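Local coordinates for glycosyl transferase, group 1 family protein (PDB 4WAC) that belongs to the group 1 glycosyl transferases of GT-B type, with two parallel-sheet domains and a large antiparallel sheet inserted in the first, at residues A[101-106]-A[118-123]; A[308-313]-A[483-488]. All coordinates share one frame; numbering follows the deposited sequence.

In the fold
The two contacts belong to distant parts of one chain. Their centres are about 64 Å apart and their nearest atoms about 47 Å, so they do not touch. Contact 1 lies at one edge of the antiparallel sheet, about 46 Å from the centre of the chain, where a second subunit packs against it. Contact 2 lies about 20 Å from that centre, on the opposite side. There the loop that leaves the first parallel sheet meets the start of the C-terminal helix 485-496, and the assembly brings no other chain to it. In sequence, contact 1 closes before contact 2 opens.

Contact 1: residues A[101-106]-A[118-123]; sequences LKNTIE and DITTGT
The strand pair at one edge of the antiparallel sheet, 104-108 and 113-118, is clamped here by N103 and D118, at the turn that leads out of strand 113-118. T104 and D118 form an antiparallel, non-hydrogen-bonded pair with CA atoms 4.3 Å apart. Just beyond that pair, the backbone N of I119 donates to N103 O over 2.8 Å.

The amide of N103 makes two further bonds through one nitrogen. ND2 of N103 reaches OD1 of D118 at 2.9 Å and OG1 of T120 at 3.1 Å. Both acceptors lie close to the amide plane, and both bonds are fairly straight, at 162° and 169° at the hydrogen. On the acid side, ND2 of N103 meets OD1 of D118 from above the carboxylate plane. These two bonds fix the rotation of the amide. The second oxygen, OD2 of D118, accepts from the backbone N of T121 at 2.8 Å through its anti lone pair. This is an Asx motif, and it ties the carboxylate to its own turn.

I119 packs beside these bonds. Its CG1 lies 3.4 Å from OD1 of N103. The first torsion (chi1 69°) sets its CG2 beside the backbone N, and this methyl meets CG2 of I105 at 3.6 Å.

Helix 91-101 leads into this edge strand. T104 turns to the other side of the strand and rests on Y116 and I125. The second subunit packs L199 against I105 and L92 against T120, while its Y170 bonds to G122 O.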
ATOM      1  N   LEU A 101       8.506  12.124  26.220  1.00 28.35           N
ATOM      2  CA  LEU A 101       9.718  12.896  25.873  1.00 37.25           C
ATOM      3  C   LEU A 101      10.863  12.719  26.852  1.00 39.50           C
ATOM      4  O   LEU A 101      11.950  13.252  26.641  1.00 38.90           O
ATOM      5  CB  LEU A 101       9.389  14.382  25.785  1.00 35.26           C
ATOM      6  CG  LEU A 101       8.452  14.645  24.623  1.00 48.00           C
ATOM      7  CD1 LEU A 101       7.955  16.097  24.664  1.00 31.87           C
ATOM      8  CD2 LEU A 101       9.208  14.325  23.345  1.00 28.17           C
ATOM      9  N   LYS A 102      10.640  12.013  27.953  1.00 36.60           N
ATOM     10  CA  LYS A 102      11.754  11.849  28.892  1.00 44.24           C
ATOM     11  C   LYS A 102      12.809  10.872  28.314  1.00 36.42           C
ATOM     12  O   LYS A 102      12.553  10.153  27.347  1.00 50.54           O
ATOM     13  CB  LYS A 102      11.232  11.393  30.249  1.00 40.61           C
ATOM     14  CG  LYS A 102      10.797   9.969  30.315  1.00 58.52           C
ATOM     15  CD  LYS A 102      10.342   9.653  31.736  1.00 61.92           C
ATOM     16  CE  LYS A 102       9.918   8.207  31.864  1.00 65.77           C
ATOM     17  NZ  LYS A 102       9.652   7.885  33.292  1.00 86.40           N
ATOM     18  N   ASN A 103      14.009  10.892  28.857  1.00 42.84           N
ATOM     19  CA  ASN A 103      15.076  10.044  28.330  1.00 46.90           C
ATOM     20  C   ASN A 103      15.413  10.348  26.863  1.00 49.25           C
ATOM     21  O   ASN A 103      15.741   9.427  26.084  1.00 33.66           O
ATOM     22  CB  ASN A 103      14.696   8.557  28.483  1.00 38.72           C
ATOM     23  CG  ASN A 103      15.923   7.620  28.471  1.00 53.85           C
ATOM     24  OD1 ASN A 103      16.779   7.710  29.354  1.00 55.11           O
ATOM     25  ND2 ASN A 103      15.982   6.687  27.494  1.00 39.78           N
ATOM     26  N   THR A 104      15.330  11.617  26.463  1.00 39.10           N
ATOM     27  CA  THR A 104      15.734  11.969  25.097  1.00 37.32           C
ATOM     28  C   THR A 104      16.844  13.010  25.076  1.00 37.84           C
ATOM     29  O   THR A 104      16.975  13.821  25.973  1.00 36.14           O
ATOM     30  CB  THR A 104      14.551  12.510  24.259  1.00 41.38           C
ATOM     31  OG1 THR A 104      14.016  13.686  24.883  1.00 44.83           O
ATOM     32  CG2 THR A 104      13.442  11.452  24.122  1.00 30.05           C
ATOM     33  N   ILE A 105      17.650  12.982  24.033  1.00 40.21           N
ATOM     34  CA  ILE A 105      18.457  14.142  23.706  1.00 34.02           C
ATOM     35  C   ILE A 105      17.821  14.936  22.590  1.00 35.20           C
ATOM     36  O   ILE A 105      17.088  14.393  21.728  1.00 44.76           O
ATOM     37  CB  ILE A 105      19.836  13.768  23.258  1.00 41.04           C
ATOM     38  CG1 ILE A 105      19.760  12.541  22.371  1.00 35.15           C
ATOM     39  CG2 ILE A 105      20.766  13.550  24.445  1.00 41.86           C
ATOM     40  CD1 ILE A 105      20.978  12.482  21.451  1.00 66.24           C
ATOM     41  N   GLU A 106      18.143  16.217  22.587  1.00 40.12           N
ATOM     42  CA  GLU A 106      17.614  17.137  21.620  1.00 35.98           C
ATOM     43  C   GLU A 106      18.621  17.381  20.535  1.00 35.67           C
ATOM     44  O   GLU A 106      19.791  17.588  20.826  1.00 36.36           O
ATOM     45  CB  GLU A 106      17.276  18.467  22.287  1.00 35.66           C
ATOM     46  CG  GLU A 106      16.657  19.469  21.375  1.00 38.82           C
ATOM     47  CD  GLU A 106      16.602  20.840  22.009  1.00 56.27           C
ATOM     48  OE1 GLU A 106      17.185  21.007  23.099  1.00 61.88           O
ATOM     49  OE2 GLU A 106      15.924  21.724  21.452  1.00 57.37           O
ATOM     50  N   ASP A 118      15.667   8.880  21.755  1.00 28.94           N
ATOM     51  CA  ASP A 118      15.820   8.160  23.018  1.00 29.16           C
ATOM     52  C   ASP A 118      17.307   7.925  23.322  1.00 35.52           C
ATOM     53  O   ASP A 118      18.034   7.415  22.456  1.00 30.17           O
ATOM     54  CB  ASP A 118      15.098   6.801  22.959  1.00 28.35           C
ATOM     55  CG  ASP A 118      15.190   6.051  24.278  1.00 29.86           C
ATOM     56  OD1 ASP A 118      14.329   6.260  25.161  1.00 48.59           O
ATOM     57  OD2 ASP A 118      16.163   5.293  24.457  1.00 41.92           O
ATOM     58  N   ILE A 119      17.769   8.215  24.536  1.00 31.25           N
ATOM     59  CA  ILE A 119      19.206   8.120  24.734  1.00 42.94           C
ATOM     60  C   ILE A 119      19.676   6.687  24.984  1.00 32.28           C
ATOM     61  O   ILE A 119      20.870   6.410  24.907  1.00 37.82           O
ATOM     62  CB  ILE A 119      19.713   9.022  25.877  1.00 51.53           C
ATOM     63  CG1 ILE A 119      19.263   8.539  27.250  1.00 40.75           C
ATOM     64  CG2 ILE A 119      19.291  10.463  25.676  1.00 50.78           C
ATOM     65  CD1 ILE A 119      19.700   9.545  28.314  1.00 52.60           C
ATOM     66  N   THR A 120      18.766   5.780  25.282  1.00 30.93           N
ATOM     67  CA  THR A 120      19.125   4.365  25.472  1.00 31.03           C
ATOM     68  C   THR A 120      19.166   3.582  24.165  1.00 30.38           C
ATOM     69  O   THR A 120      20.053   2.756  23.964  1.00 30.79           O
ATOM     70  CB  THR A 120      18.116   3.681  26.413  1.00 34.06           C
ATOM     71  OG1 THR A 120      18.088   4.426  27.640  1.00 39.98           O
ATOM     72  CG2 THR A 120      18.490   2.193  26.670  1.00 31.02           C
ATOM     73  N   THR A 121      18.205   3.838  23.277  1.00 29.65           N
ATOM     74  CA  THR A 121      18.091   3.072  22.047  1.00 29.80           C
ATOM     75  C   THR A 121      18.386   3.837  20.774  1.00 33.44           C
ATOM     76  O   THR A 121      18.647   3.201  19.734  1.00 34.98           O
ATOM     77  CB  THR A 121      16.675   2.486  21.895  1.00 38.56           C
ATOM     78  OG1 THR A 121      15.743   3.557  21.781  1.00 30.50           O
ATOM     79  CG2 THR A 121      16.286   1.616  23.124  1.00 29.02           C
ATOM     80  N   GLY A 122      18.328   5.176  20.823  1.00 30.61           N
ATOM     81  CA  GLY A 122      18.556   6.005  19.644  1.00 29.91           C
ATOM     82  C   GLY A 122      17.312   6.132  18.767  1.00 34.67           C
ATOM     83  O   GLY A 122      17.362   6.747  17.691  1.00 29.52           O
ATOM     84  N   THR A 123      16.186   5.551  19.194  1.00 28.45           N
ATOM     85  CA  THR A 123      14.937   5.693  18.423  1.00 28.03           C
ATOM     86  C   THR A 123      14.474   7.154  18.263  1.00 28.07           C
ATOM     87  O   THR A 123      14.624   7.978  19.174  1.00 33.68           O
ATOM     88  CB  THR A 123      13.834   4.849  19.075  1.00 33.40           C
ATOM     89  OG1 THR A 123      14.267   3.498  19.003  1.00 31.38           O
ATOM     90  CG2 THR A 123      12.427   5.001  18.392  1.00 26.79           C
TER

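Contact 2: residues A[308-313]-A[483-488]; sequences SNFVKI and YSTESI
F310 and I488 make the main apolar contact. The CG2 methyl of I488 sits over one face of the phenyl ring, 3.6 Å from the centroid of F310 and 18° off the ring normal, a CH-pi contact. It is displaced toward the rim on the CE1-CZ side. CB of I488 follows the same border, 3.5 Å from CE1 of F310. With CG2 anti to the backbone N of I488, CG1 turns away from the ring and carries CD1 to CB of S308, at 3.7 Å. Both branches come against the carbonyl of S308 from one side; its O is 3.4 Å from CG2 of I488. A second apolar patch joins V311 and Y483, where CG2 of V311 meets CB of Y483 at 3.8 Å.

The segments belong to a GT-B protein, built from two domains with parallel sheets. Residues 308-313 follow strand 304-306, at the edge of the first sheet, and run toward the second. S484 sits at the N-cap position, right before helix 485-496, which the chain enters directly after helix 465-482. Helix 23-36 touches both F310 and T485 through E33. Helix 412-419 lies against V311 and Y483.

Two oxygen atoms meet rings across the interface. The carbonyl O of T485 stands at the edge of the phenyl ring, 3.7 Å from CE1 of F310. OG of S308 approaches the Y483 ring obliquely, at 3.5 Å from CD1 of Y483. The same hydroxyl donates to N309 O over 2.6 Å, within its own loop, and has a weak hydrogen bond with NE2 of Q410.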
ATOM      1  N   SER A 308     -31.292  42.364  -3.363  1.00 70.44           N
ATOM      2  CA  SER A 308     -29.915  42.738  -3.619  1.00 82.25           C
ATOM      3  C   SER A 308     -29.063  42.832  -2.350  1.00 81.82           C
ATOM      4  O   SER A 308     -29.565  43.111  -1.276  1.00 72.32           O
ATOM      5  CB  SER A 308     -29.891  44.078  -4.354  1.00 69.21           C
ATOM      6  OG  SER A 308     -28.716  44.801  -4.042  1.00 95.87           O
ATOM      7  N   ASN A 309     -27.766  42.605  -2.480  1.00 42.28           N
ATOM      8  CA  ASN A 309     -26.853  43.002  -1.421  1.00 57.74           C
ATOM      9  C   ASN A 309     -27.008  44.464  -1.055  1.00 67.97           C
ATOM     10  O   ASN A 309     -27.331  45.303  -1.894  1.00 80.12           O
ATOM     11  CB  ASN A 309     -25.391  42.759  -1.810  1.00 57.67           C
ATOM     12  CG  ASN A 309     -25.048  41.281  -1.907  1.00 78.80           C
ATOM     13  OD1 ASN A 309     -24.627  40.801  -2.961  1.00 76.82           O
ATOM     14  ND2 ASN A 309     -25.269  40.542  -0.817  1.00 83.97           N
ATOM     15  N   PHE A 310     -26.769  44.762   0.212  1.00 56.97           N
ATOM     16  CA  PHE A 310     -26.660  46.132   0.651  1.00 53.17           C
ATOM     17  C   PHE A 310     -25.449  46.750  -0.025  1.00 59.51           C
ATOM     18  O   PHE A 310     -24.475  46.059  -0.287  1.00 69.85           O
ATOM     19  CB  PHE A 310     -26.557  46.200   2.178  1.00 38.78           C
ATOM     20  CG  PHE A 310     -27.832  45.800   2.878  1.00 63.26           C
ATOM     21  CD1 PHE A 310     -28.840  46.742   3.114  1.00 63.81           C
ATOM     22  CD2 PHE A 310     -28.042  44.487   3.288  1.00 44.92           C
ATOM     23  CE1 PHE A 310     -30.035  46.370   3.748  1.00 56.47           C
ATOM     24  CE2 PHE A 310     -29.237  44.102   3.935  1.00 54.39           C
ATOM     25  CZ  PHE A 310     -30.231  45.045   4.173  1.00 58.54           C
ATOM     26  N   VAL A 311     -25.514  48.043  -0.338  1.00 70.07           N
ATOM     27  CA  VAL A 311     -24.348  48.707  -0.898  1.00 54.26           C
ATOM     28  C   VAL A 311     -23.918  49.886  -0.043  1.00 52.46           C
ATOM     29  O   VAL A 311     -24.736  50.696   0.383  1.00 76.45           O
ATOM     30  CB  VAL A 311     -24.587  49.178  -2.342  1.00 71.32           C
ATOM     31  CG1 VAL A 311     -23.342  49.885  -2.873  1.00 69.04           C
ATOM     32  CG2 VAL A 311     -24.936  47.993  -3.233  1.00 58.21           C
ATOM     33  N   LYS A 312     -22.621  49.941   0.224  1.00 68.60           N
ATOM     34  CA  LYS A 312     -22.047  50.923   1.117  1.00 72.22           C
ATOM     35  C   LYS A 312     -21.283  51.956   0.316  1.00 99.58           C
ATOM     36  O   LYS A 312     -20.437  51.601  -0.510  1.00101.15           O
ATOM     37  CB  LYS A 312     -21.122  50.251   2.130  1.00 65.92           C
ATOM     38  CG  LYS A 312     -20.418  51.236   3.041  1.00 82.38           C
ATOM     39  CD  LYS A 312     -19.400  50.537   3.917  1.00 97.34           C
ATOM     40  CE  LYS A 312     -18.793  51.498   4.920  1.00 97.93           C
ATOM     41  NZ  LYS A 312     -17.859  50.784   5.827  1.00106.27           N
ATOM     42  N   ILE A 313     -21.572  53.231   0.561  1.00110.79           N
ATOM     43  CA  ILE A 313     -20.981  54.300  -0.241  1.00 92.93           C
ATOM     44  C   ILE A 313     -19.779  54.920   0.450  1.00103.91           C
ATOM     45  O   ILE A 313     -19.919  55.861   1.236  1.00107.70           O
ATOM     46  CB  ILE A 313     -21.991  55.414  -0.553  1.00 75.63           C
ATOM     47  CG1 ILE A 313     -23.330  54.820  -0.988  1.00 67.41           C
ATOM     48  CG2 ILE A 313     -21.431  56.330  -1.624  1.00 73.96           C
ATOM     49  CD1 ILE A 313     -23.226  53.921  -2.192  1.00 78.73           C
ATOM     50  N   TYR A 483     -29.342  51.717  -5.339  1.00101.19           N
ATOM     51  CA  TYR A 483     -29.244  50.727  -4.261  1.00105.25           C
ATOM     52  C   TYR A 483     -29.238  51.343  -2.862  1.00 94.56           C
ATOM     53  O   TYR A 483     -28.190  51.463  -2.232  1.00 84.83           O
ATOM     54  CB  TYR A 483     -27.986  49.862  -4.459  1.00105.11           C
ATOM     55  CG  TYR A 483     -28.084  48.929  -5.654  1.00 98.96           C
ATOM     56  CD1 TYR A 483     -29.010  47.888  -5.663  1.00 89.68           C
ATOM     57  CD2 TYR A 483     -27.272  49.097  -6.776  1.00100.30           C
ATOM     58  CE1 TYR A 483     -29.125  47.035  -6.743  1.00 95.29           C
ATOM     59  CE2 TYR A 483     -27.375  48.237  -7.872  1.00 94.78           C
ATOM     60  CZ  TYR A 483     -28.303  47.207  -7.843  1.00101.23           C
ATOM     61  OH  TYR A 483     -28.427  46.342  -8.910  1.00107.85           O
ATOM     62  N   SER A 484     -30.417  51.714  -2.373  1.00102.85           N
ATOM     63  CA  SER A 484     -30.521  52.351  -1.066  1.00 86.76           C
ATOM     64  C   SER A 484     -30.791  51.312   0.007  1.00 79.95           C
ATOM     65  O   SER A 484     -31.594  50.374  -0.183  1.00 58.43           O
ATOM     66  CB  SER A 484     -31.637  53.397  -1.036  1.00 72.39           C
ATOM     67  OG  SER A 484     -32.910  52.775  -1.153  1.00 80.41           O
ATOM     68  N   THR A 485     -30.137  51.515   1.144  1.00 73.45           N
ATOM     69  CA  THR A 485     -30.275  50.650   2.308  1.00 67.16           C
ATOM     70  C   THR A 485     -31.733  50.410   2.717  1.00 80.51           C
ATOM     71  O   THR A 485     -32.131  49.267   2.989  1.00 69.62           O
ATOM     72  CB  THR A 485     -29.529  51.246   3.495  1.00 77.24           C
ATOM     73  OG1 THR A 485     -28.137  51.350   3.181  1.00 64.56           O
ATOM     74  CG2 THR A 485     -29.700  50.368   4.705  1.00 98.34           C
ATOM     75  N   GLU A 486     -32.529  51.482   2.751  1.00 83.03           N
ATOM     76  CA  GLU A 486     -33.898  51.389   3.260  1.00 74.83           C
ATOM     77  C   GLU A 486     -34.757  50.508   2.358  1.00 61.27           C
ATOM     78  O   GLU A 486     -35.630  49.773   2.823  1.00 74.93           O
ATOM     79  CB  GLU A 486     -34.538  52.777   3.398  1.00 94.42           C
ATOM     80  CG  GLU A 486     -35.796  52.761   4.290  1.00115.26           C
ATOM     81  CD  GLU A 486     -36.986  53.546   3.737  1.00128.31           C
ATOM     82  OE1 GLU A 486     -37.868  52.930   3.087  1.00119.69           O
ATOM     83  OE2 GLU A 486     -37.049  54.774   3.980  1.00135.16           O
ATOM     84  N   SER A 487     -34.495  50.585   1.062  1.00 76.95           N
ATOM     85  CA  SER A 487     -35.233  49.797   0.087  1.00 86.64           C
ATOM     86  C   SER A 487     -34.996  48.290   0.296  1.00 99.05           C
ATOM     87  O   SER A 487     -35.954  47.504   0.343  1.00 82.19           O
ATOM     88  CB  SER A 487     -34.853  50.240  -1.339  1.00 94.66           C
ATOM     89  OG  SER A 487     -33.444  50.290  -1.531  1.00107.76           O
ATOM     90  N   ILE A 488     -33.726  47.896   0.438  1.00 95.06           N
ATOM     91  CA  ILE A 488     -33.361  46.491   0.654  1.00 84.92           C
ATOM     92  C   ILE A 488     -33.990  45.965   1.950  1.00 82.13           C
ATOM     93  O   ILE A 488     -34.739  44.970   1.959  1.00 70.77           O
ATOM     94  CB  ILE A 488     -31.815  46.296   0.737  1.00 84.73           C
ATOM     95  CG1 ILE A 488     -31.099  46.868  -0.486  1.00 71.71           C
ATOM     96  CG2 ILE A 488     -31.473  44.836   0.894  1.00 75.25           C
ATOM     97  CD1 ILE A 488     -31.410  46.136  -1.745  1.00 82.78           C
TER